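PDB 6EU4: tail spike protein from Acinetobacter phage vB_AbaP_AS12, which probably recognises and degrades capsular polysaccharide on the surface of the Acinetobacter baumannii host, as related phage tailspikes do. Local coordinates for residues K118-G123 and E140-L145; N191-F196 and K222-K227. All coordinates share one frame; numbering follows the deposited sequence.

In the fold
Both contacts lie buried in the parallel beta-helix of the chain, their centres about 9 Å apart. Strands 118-121, 138-141, 192-194 and 219-229 pair in that order, so contact 1 joins the first two and contact 2 the last two. The pairing between them is continued by a probable hydrogen bond from Gly141 N to Ser194 O (2.9 Å), and Leu121 CD1 packs 3.7 Å from Phe196 CG. Contact 1 is dominated by charge, with lysine, arginine and glutamate gathered where the three subunits meet. In contact 2 backbone bonds at a turned corner combine with apolar packing of Leu193, Phe196 and Ile224, while Lys222 pairs with glutamates beyond its segments.

Contact 1 of 2, residues K118-G123 and E140-L145; sequences KVRLNG and EGTGEL
Arg120 and Glu140 form a parallel beta bridge, their CA atoms 5.0 Å apart, between neighbouring strands of the parallel beta-helix. Glu140 takes both backbone bonds of the bridge: its N donates to Val119 O (2.8 Å), and its O accepts from Leu121 N (2.9 Å). That same carbonyl oxygen has a second donor, Arg120 NH1, at 3.0 Å. The two N-H groups come from opposite faces of the carbonyl plane, each well out of it, while the oxygen lies practically in the plane of the guanidinium, at its edge. Bends at chi2 and chi3 (-80° and -76°) curl the arginine back toward the strand it pairs with, putting NH1 beside the backbone instead of the carboxylate. The arginine and glutamate side chains run side by side in the same direction, CD of Arg120 4.1 Å from CB of Glu140, with their flat ends 22° apart. Opposite charge alone links these ends. Farther along, Thr142 crosses the arginine at about a right angle, its CG2 packing 3.8 Å from Arg120 NH2. On the other face of the strands, the Leu121 CB lies against Gly141 CA.

The carboxylate is shared between subunits. Its OE2 forms a salt bridge with Lys118 of the second subunit, and Lys118 in turn reaches Glu140 OE2 of the third, so lysines and glutamates alternate around the trimer. Each such charge has two partners, which probably steadies the ionised state of both groups in this mostly buried setting. Within the chain, a fully extended Lys118 and an extended Glu140 slant across each other, and Lys118 NZ meets Glu140 OE1 nearly head-on to its C-O bond at 2.6 Å.

Contact 2 of 2, residues N191-F196 and K222-K227; sequences NHLSGF and KSILTK
A stacked corner of the parallel beta-helix brings Ser194-Phe196 alongside Lys222-Ile224, with parallel bridges at Ser194-Lys222 and Phe196-Ile224. Between the bridges both chains turn, at Gly195 and Ser223, each with positive phi. Ahead of the corner Lys222 N donates to Leu193 O (2.9 Å); beyond it Leu225 N donates to Phe196 O (3.1 Å). At the turn the bonding is less regular. Gly195 N divides its hydrogen between Lys222 O (3.1 Å) and, weakly, Ser223 O, which also receives a weak bond from Phe196 N. Lys222 O is approached as well by the CA-H of Ser194.

Side chains part to two faces. Ser194 and Lys222 lie on one, CB to CB at 4.0 Å, and the long lysine runs on to salt bridges with Glu244 of its own chain and Glu244 of the third subunit. The other face is apolar and packs further against Ile139. Ile224 has two conformers there, and the other may pack differently; in the one described, CG1 lies over a face of the Phe196 ring and CD1 comes 3.7 Å from Leu193 CB and 4.2 Å from Phe196 CZ.

Contact 1 of 2, residues K118-G123 and E140-L145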
ATOM      1  N   LYS A 118      -8.878  -6.930 -33.952  1.00 17.59           N
ATOM      2  CA  LYS A 118      -7.680  -7.069 -33.138  1.00 17.77           C
ATOM      3  C   LYS A 118      -6.472  -7.016 -34.062  1.00 18.38           C
ATOM      4  O   LYS A 118      -6.470  -7.625 -35.133  1.00 18.43           O
ATOM      5  CB  LYS A 118      -7.708  -8.394 -32.367  1.00 18.51           C
ATOM      6  CG  LYS A 118      -6.464  -8.634 -31.526  1.00 18.77           C
ATOM      7  CD  LYS A 118      -6.547  -9.927 -30.708  1.00 21.06           C
ATOM      8  CE  LYS A 118      -5.295 -10.097 -29.865  1.00 23.48           C
ATOM      9  NZ  LYS A 118      -5.379 -11.334 -29.034  1.00 26.13           N
ATOM     10  N   VAL A 119      -5.453  -6.268 -33.663  1.00 16.88           N
ATOM     11  CA  VAL A 119      -4.259  -6.055 -34.478  1.00 17.32           C
ATOM     12  C   VAL A 119      -3.096  -6.776 -33.822  1.00 17.42           C
ATOM     13  O   VAL A 119      -2.749  -6.476 -32.674  1.00 16.66           O
ATOM     14  CB  VAL A 119      -3.934  -4.567 -34.633  1.00 17.11           C
ATOM     15  CG1 VAL A 119      -2.633  -4.398 -35.403  1.00 20.44           C
ATOM     16  CG2 VAL A 119      -5.050  -3.862 -35.363  1.00 17.81           C
ATOM     17  N   ARG A 120      -2.474  -7.688 -34.567  1.00 18.62           N
ATOM     18  CA  ARG A 120      -1.267  -8.371 -34.135  1.00 16.97           C
ATOM     19  C   ARG A 120      -0.041  -7.752 -34.798  1.00 18.50           C
ATOM     20  O   ARG A 120      -0.009  -7.563 -36.021  1.00 20.19           O
ATOM     21  CB  ARG A 120      -1.349  -9.859 -34.464  1.00 17.74           C
ATOM     22  CG  ARG A 120      -2.313 -10.620 -33.549  1.00 21.21           C
ATOM     23  CD  ARG A 120      -1.679 -10.962 -32.185  1.00 24.49           C
ATOM     24  NE  ARG A 120      -0.758 -12.087 -32.357  1.00 25.85           N
ATOM     25  CZ  ARG A 120       0.567 -11.998 -32.364  1.00 27.08           C
ATOM     26  NH1 ARG A 120       1.186 -10.830 -32.150  1.00 27.35           N
ATOM     27  NH2 ARG A 120       1.287 -13.098 -32.584  1.00 27.89           N
ATOM     28  N   LEU A 121       0.966  -7.448 -33.993  1.00 16.69           N
ATOM     29  CA  LEU A 121       2.241  -6.934 -34.482  1.00 17.80           C
ATOM     30  C   LEU A 121       3.274  -8.054 -34.456  1.00 18.91           C
ATOM     31  O   LEU A 121       3.501  -8.671 -33.413  1.00 16.83           O
ATOM     32  CB  LEU A 121       2.702  -5.752 -33.628  1.00 17.06           C
ATOM     33  CG  LEU A 121       1.702  -4.588 -33.546  1.00 18.75           C
ATOM     34  CD1 LEU A 121       2.258  -3.438 -32.695  1.00 20.87           C
ATOM     35  CD2 LEU A 121       1.273  -4.078 -34.926  1.00 19.38           C
ATOM     36  N   ASN A 122       3.910  -8.304 -35.601  1.00 20.02           N
ATOM     37  CA  ASN A 122       4.729  -9.498 -35.782  1.00 20.76           C
ATOM     38  C   ASN A 122       6.185  -9.196 -36.103  1.00 20.05           C
ATOM     39  O   ASN A 122       6.931 -10.103 -36.489  1.00 21.79           O
ATOM     40  CB  ASN A 122       4.112 -10.343 -36.882  1.00 23.72           C
ATOM     41  CG  ASN A 122       2.664 -10.622 -36.618  1.00 24.49           C
ATOM     42  OD1 ASN A 122       2.287 -10.927 -35.480  1.00 22.23           O
ATOM     43  ND2 ASN A 122       1.835 -10.492 -37.645  1.00 25.34           N
ATOM     44  N   GLY A 123       6.599  -7.952 -35.948  1.00 19.25           N
ATOM     45  CA  GLY A 123       7.968  -7.557 -36.199  1.00 20.10           C
ATOM     46  C   GLY A 123       8.025  -6.050 -36.105  1.00 19.41           C
ATOM     47  O   GLY A 123       7.128  -5.433 -35.533  1.00 16.63           O
ATOM     48  N   GLU A 140      -1.680  -6.182 -30.054  1.00 17.08           N
ATOM     49  CA  GLU A 140      -0.887  -7.159 -29.314  1.00 14.94           C
ATOM     50  C   GLU A 140       0.339  -7.555 -30.131  1.00 14.53           C
ATOM     51  O   GLU A 140       0.203  -8.114 -31.225  1.00 16.32           O
ATOM     52  CB  GLU A 140      -1.724  -8.405 -28.982  1.00 20.60           C
ATOM     53  CG  GLU A 140      -0.949  -9.513 -28.237  1.00 26.09           C
ATOM     54  CD  GLU A 140      -1.751 -10.804 -28.082  1.00 34.88           C
ATOM     55  OE1 GLU A 140      -2.990 -10.762 -28.208  1.00 37.87           O
ATOM     56  OE2 GLU A 140      -1.137 -11.861 -27.815  1.00 37.58           O
ATOM     57  N   GLY A 141       1.532  -7.272 -29.599  1.00 14.94           N
ATOM     58  CA  GLY A 141       2.753  -7.877 -30.078  1.00 15.36           C
ATOM     59  C   GLY A 141       3.179  -9.003 -29.142  1.00 17.35           C
ATOM     60  O   GLY A 141       2.536  -9.281 -28.133  1.00 16.76           O
ATOM     61  N   THR A 142       4.293  -9.665 -29.487  1.00 17.75           N
ATOM     62  CA  THR A 142       4.810 -10.726 -28.619  1.00 17.79           C
ATOM     63  C   THR A 142       5.928 -10.263 -27.699  1.00 18.65           C
ATOM     64  O   THR A 142       6.418 -11.063 -26.887  1.00 16.80           O
ATOM     65  CB  THR A 142       5.306 -11.922 -29.438  1.00 19.91           C
ATOM     66  OG1 THR A 142       6.342 -11.503 -30.336  1.00 20.36           O
ATOM     67  CG2 THR A 142       4.169 -12.586 -30.197  1.00 21.54           C
ATOM     68  N   GLY A 143       6.325  -9.004 -27.775  1.00 16.87           N
ATOM     69  CA  GLY A 143       7.348  -8.491 -26.898  1.00 15.81           C
ATOM     70  C   GLY A 143       8.011  -7.263 -27.485  1.00 14.95           C
ATOM     71  O   GLY A 143       7.981  -7.018 -28.702  1.00 14.64           O
ATOM     72  N   GLU A 144       8.642  -6.500 -26.588  1.00 14.82           N
ATOM     73  CA  GLU A 144       9.134  -5.158 -26.864  1.00 15.63           C
ATOM     74  C   GLU A 144      10.479  -5.132 -27.584  1.00 17.44           C
ATOM     75  O   GLU A 144      10.887  -4.069 -28.051  1.00 18.07           O
ATOM     76  CB  GLU A 144       9.241  -4.377 -25.553  1.00 17.30           C
ATOM     77  CG  GLU A 144       7.944  -4.340 -24.724  1.00 18.04           C
ATOM     78  CD  GLU A 144       7.901  -5.396 -23.594  1.00 18.58           C
ATOM     79  OE1 GLU A 144       8.055  -6.609 -23.891  1.00 17.39           O
ATOM     80  OE2 GLU A 144       7.711  -4.987 -22.413  1.00 19.13           O
ATOM     81  N   LEU A 145      11.181  -6.255 -27.698  1.00 16.81           N
ATOM     82  CA  LEU A 145      12.437  -6.248 -28.448  1.00 15.90           C
ATOM     83  C   LEU A 145      12.202  -6.306 -29.944  1.00 19.94           C
ATOM     84  O   LEU A 145      12.970  -5.716 -30.715  1.00 21.82           O
ATOM     85  CB  LEU A 145      13.311  -7.438 -28.058  1.00 19.37           C
ATOM     86  CG  LEU A 145      13.816  -7.480 -26.624  1.00 21.85           C
ATOM     87  CD1 LEU A 145      14.643  -8.753 -26.434  1.00 22.03           C
ATOM     88  CD2 LEU A 145      14.630  -6.231 -26.285  1.00 22.44           C
TER

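Contact 2 of 2, residues N191-F196 and K222-K227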
ATOM      1  N   ASN A 191      -9.285   0.920 -24.869  1.00 12.64           N
ATOM      2  CA  ASN A 191      -8.190   0.368 -25.646  1.00 14.42           C
ATOM      3  C   ASN A 191      -7.350  -0.543 -24.764  1.00 14.07           C
ATOM      4  O   ASN A 191      -7.279  -0.374 -23.543  1.00 14.55           O
ATOM      5  CB  ASN A 191      -7.332   1.486 -26.219  1.00 15.17           C
ATOM      6  CG  ASN A 191      -8.113   2.371 -27.163  1.00 14.46           C
ATOM      7  OD1 ASN A 191      -8.747   1.890 -28.084  1.00 14.65           O
ATOM      8  ND2 ASN A 191      -8.101   3.667 -26.905  1.00 14.16           N
ATOM      9  N   HIS A 192      -6.718  -1.517 -25.394  1.00 13.66           N
ATOM     10  CA  HIS A 192      -5.995  -2.569 -24.680  1.00 13.01           C
ATOM     11  C   HIS A 192      -4.775  -2.889 -25.532  1.00 14.54           C
ATOM     12  O   HIS A 192      -4.853  -3.676 -26.484  1.00 17.05           O
ATOM     13  CB  HIS A 192      -6.908  -3.763 -24.426  1.00 15.31           C
ATOM     14  CG  HIS A 192      -8.151  -3.368 -23.682  1.00 15.72           C
ATOM     15  ND1 HIS A 192      -8.125  -3.018 -22.348  1.00 16.02           N
ATOM     16  CD2 HIS A 192      -9.418  -3.134 -24.110  1.00 17.23           C
ATOM     17  CE1 HIS A 192      -9.334  -2.642 -21.972  1.00 16.57           C
ATOM     18  NE2 HIS A 192     -10.136  -2.689 -23.025  1.00 16.78           N
ATOM     19  N   LEU A 193      -3.662  -2.245 -25.199  1.00 13.24           N
ATOM     20  CA  LEU A 193      -2.431  -2.321 -25.970  1.00 12.84           C
ATOM     21  C   LEU A 193      -1.394  -3.118 -25.198  1.00 13.29           C
ATOM     22  O   LEU A 193      -1.235  -2.913 -23.990  1.00 14.38           O
ATOM     23  CB  LEU A 193      -1.872  -0.927 -26.241  1.00 15.15           C
ATOM     24  CG  LEU A 193      -2.415  -0.135 -27.413  1.00 20.63           C
ATOM     25  CD1 LEU A 193      -3.914  -0.139 -27.439  1.00 21.17           C
ATOM     26  CD2 LEU A 193      -1.848   1.276 -27.425  1.00 20.01           C
ATOM     27  N   SER A 194      -0.677  -4.018 -25.880  1.00 14.76           N
ATOM     28  CA  SER A 194       0.339  -4.769 -25.152  1.00 12.17           C
ATOM     29  C   SER A 194       1.442  -5.299 -26.052  1.00 13.52           C
ATOM     30  O   SER A 194       1.179  -5.761 -27.167  1.00 14.45           O
ATOM     31  CB  SER A 194      -0.265  -5.951 -24.392  1.00 17.79           C
ATOM     32  OG  SER A 194      -0.900  -6.850 -25.260  1.00 23.22           O
ATOM     33  N   GLY A 195       2.667  -5.271 -25.528  1.00 13.74           N
ATOM     34  CA  GLY A 195       3.724  -6.122 -26.057  1.00 14.85           C
ATOM     35  C   GLY A 195       4.464  -5.591 -27.258  1.00 14.92           C
ATOM     36  O   GLY A 195       4.750  -6.356 -28.199  1.00 14.84           O
ATOM     37  N   PHE A 196       4.796  -4.299 -27.269  1.00 14.48           N
ATOM     38  CA  PHE A 196       5.517  -3.752 -28.414  1.00 14.95           C
ATOM     39  C   PHE A 196       6.252  -2.482 -28.016  1.00 14.22           C
ATOM     40  O   PHE A 196       6.092  -1.960 -26.908  1.00 15.16           O
ATOM     41  CB  PHE A 196       4.583  -3.491 -29.601  1.00 16.03           C
ATOM     42  CG  PHE A 196       3.461  -2.533 -29.317  1.00 16.67           C
ATOM     43  CD1 PHE A 196       3.643  -1.177 -29.472  1.00 18.26           C
ATOM     44  CD2 PHE A 196       2.206  -3.001 -28.936  1.00 15.83           C
ATOM     45  CE1 PHE A 196       2.603  -0.295 -29.239  1.00 21.47           C
ATOM     46  CE2 PHE A 196       1.167  -2.130 -28.699  1.00 17.37           C
ATOM     47  CZ  PHE A 196       1.366  -0.769 -28.857  1.00 19.20           C
ATOM     48  N   LYS A 222       0.049  -2.378 -21.426  1.00 13.12           N
ATOM     49  CA  LYS A 222       0.906  -3.391 -20.807  1.00 11.10           C
ATOM     50  C   LYS A 222       2.111  -3.675 -21.688  1.00 12.82           C
ATOM     51  O   LYS A 222       1.972  -3.819 -22.903  1.00 13.62           O
ATOM     52  CB  LYS A 222       0.151  -4.703 -20.578  1.00 12.83           C
ATOM     53  CG  LYS A 222      -1.088  -4.590 -19.710  1.00 15.15           C
ATOM     54  CD  LYS A 222      -1.595  -5.982 -19.288  1.00 16.10           C
ATOM     55  CE  LYS A 222      -2.811  -5.916 -18.338  1.00 16.91           C
ATOM     56  NZ  LYS A 222      -2.501  -5.191 -17.087  1.00 16.43           N
ATOM     57  N   SER A 223       3.293  -3.761 -21.078  1.00 11.97           N
ATOM     58  CA  SER A 223       4.482  -4.229 -21.782  1.00 11.57           C
ATOM     59  C   SER A 223       4.717  -3.414 -23.049  1.00 14.38           C
ATOM     60  O   SER A 223       4.864  -3.941 -24.163  1.00 13.65           O
ATOM     61  CB  SER A 223       4.369  -5.723 -22.071  1.00 15.73           C
ATOM     62  OG  SER A 223       4.311  -6.410 -20.820  1.00 18.73           O
ATOM     63  N   ILE A 224       4.754  -2.101 -22.859  1.00 13.46           N
ATOM     64  CA  ILE A 224       5.027  -1.159 -23.936  0.50 14.04           C
ATOM     65  C   ILE A 224       6.291  -0.397 -23.586  1.00 14.65           C
ATOM     66  O   ILE A 224       6.404   0.169 -22.493  1.00 15.21           O
ATOM     67  CB  ILE A 224       3.861  -0.183 -24.162  0.50 15.17           C
ATOM     68  CG1 ILE A 224       2.648  -0.942 -24.694  0.50 16.89           C
ATOM     69  CG2 ILE A 224       4.276   0.918 -25.149  0.50 16.05           C
ATOM     70  CD1 ILE A 224       1.394  -0.131 -24.693  0.50 16.72           C
ATOM     71  N   LEU A 225       7.220  -0.356 -24.527  1.00 12.77           N
ATOM     72  CA  LEU A 225       8.479   0.352 -24.363  1.00 14.11           C
ATOM     73  C   LEU A 225       8.514   1.514 -25.332  1.00 14.99           C
ATOM     74  O   LEU A 225       8.373   1.309 -26.534  1.00 16.91           O
ATOM     75  CB  LEU A 225       9.660  -0.564 -24.662  1.00 16.78           C
ATOM     76  CG  LEU A 225      11.012   0.150 -24.884  1.00 19.00           C
ATOM     77  CD1 LEU A 225      11.500   0.804 -23.602  1.00 20.33           C
ATOM     78  CD2 LEU A 225      12.035  -0.825 -25.444  1.00 23.11           C
ATOM     79  N   THR A 226       8.733   2.721 -24.841  1.00 13.95           N
ATOM     80  CA  THR A 226       9.085   3.831 -25.718  0.50 17.05           C
ATOM     81  C   THR A 226      10.526   4.222 -25.437  1.00 16.74           C
ATOM     82  O   THR A 226      10.944   4.293 -24.279  1.00 17.42           O
ATOM     83  CB  THR A 226       8.142   5.046 -25.555  0.50 20.66           C
ATOM     84  OG1 THR A 226       8.373   5.724 -24.313  0.50 20.06           O
ATOM     85  CG2 THR A 226       6.695   4.623 -25.617  0.50 25.64           C
ATOM     86  N   LYS A 227      11.285   4.451 -26.497  1.00 16.95           N
ATOM     87  CA  LYS A 227      12.671   4.846 -26.314  1.00 19.52           C
ATOM     88  C   LYS A 227      13.137   5.571 -27.562  1.00 16.71           C
ATOM     89  O   LYS A 227      12.458   5.594 -28.600  1.00 16.82           O
ATOM     90  CB  LYS A 227      13.569   3.647 -25.981  1.00 24.36           C
ATOM     91  CG  LYS A 227      13.718   2.649 -27.095  1.00 30.44           C
ATOM     92  CD  LYS A 227      14.707   1.524 -26.728  1.00 38.52           C
ATOM     93  CE  LYS A 227      16.149   1.920 -26.968  1.00 46.39           C
ATOM     94  NZ  LYS A 227      17.048   0.716 -27.023  1.00 50.30           N
TER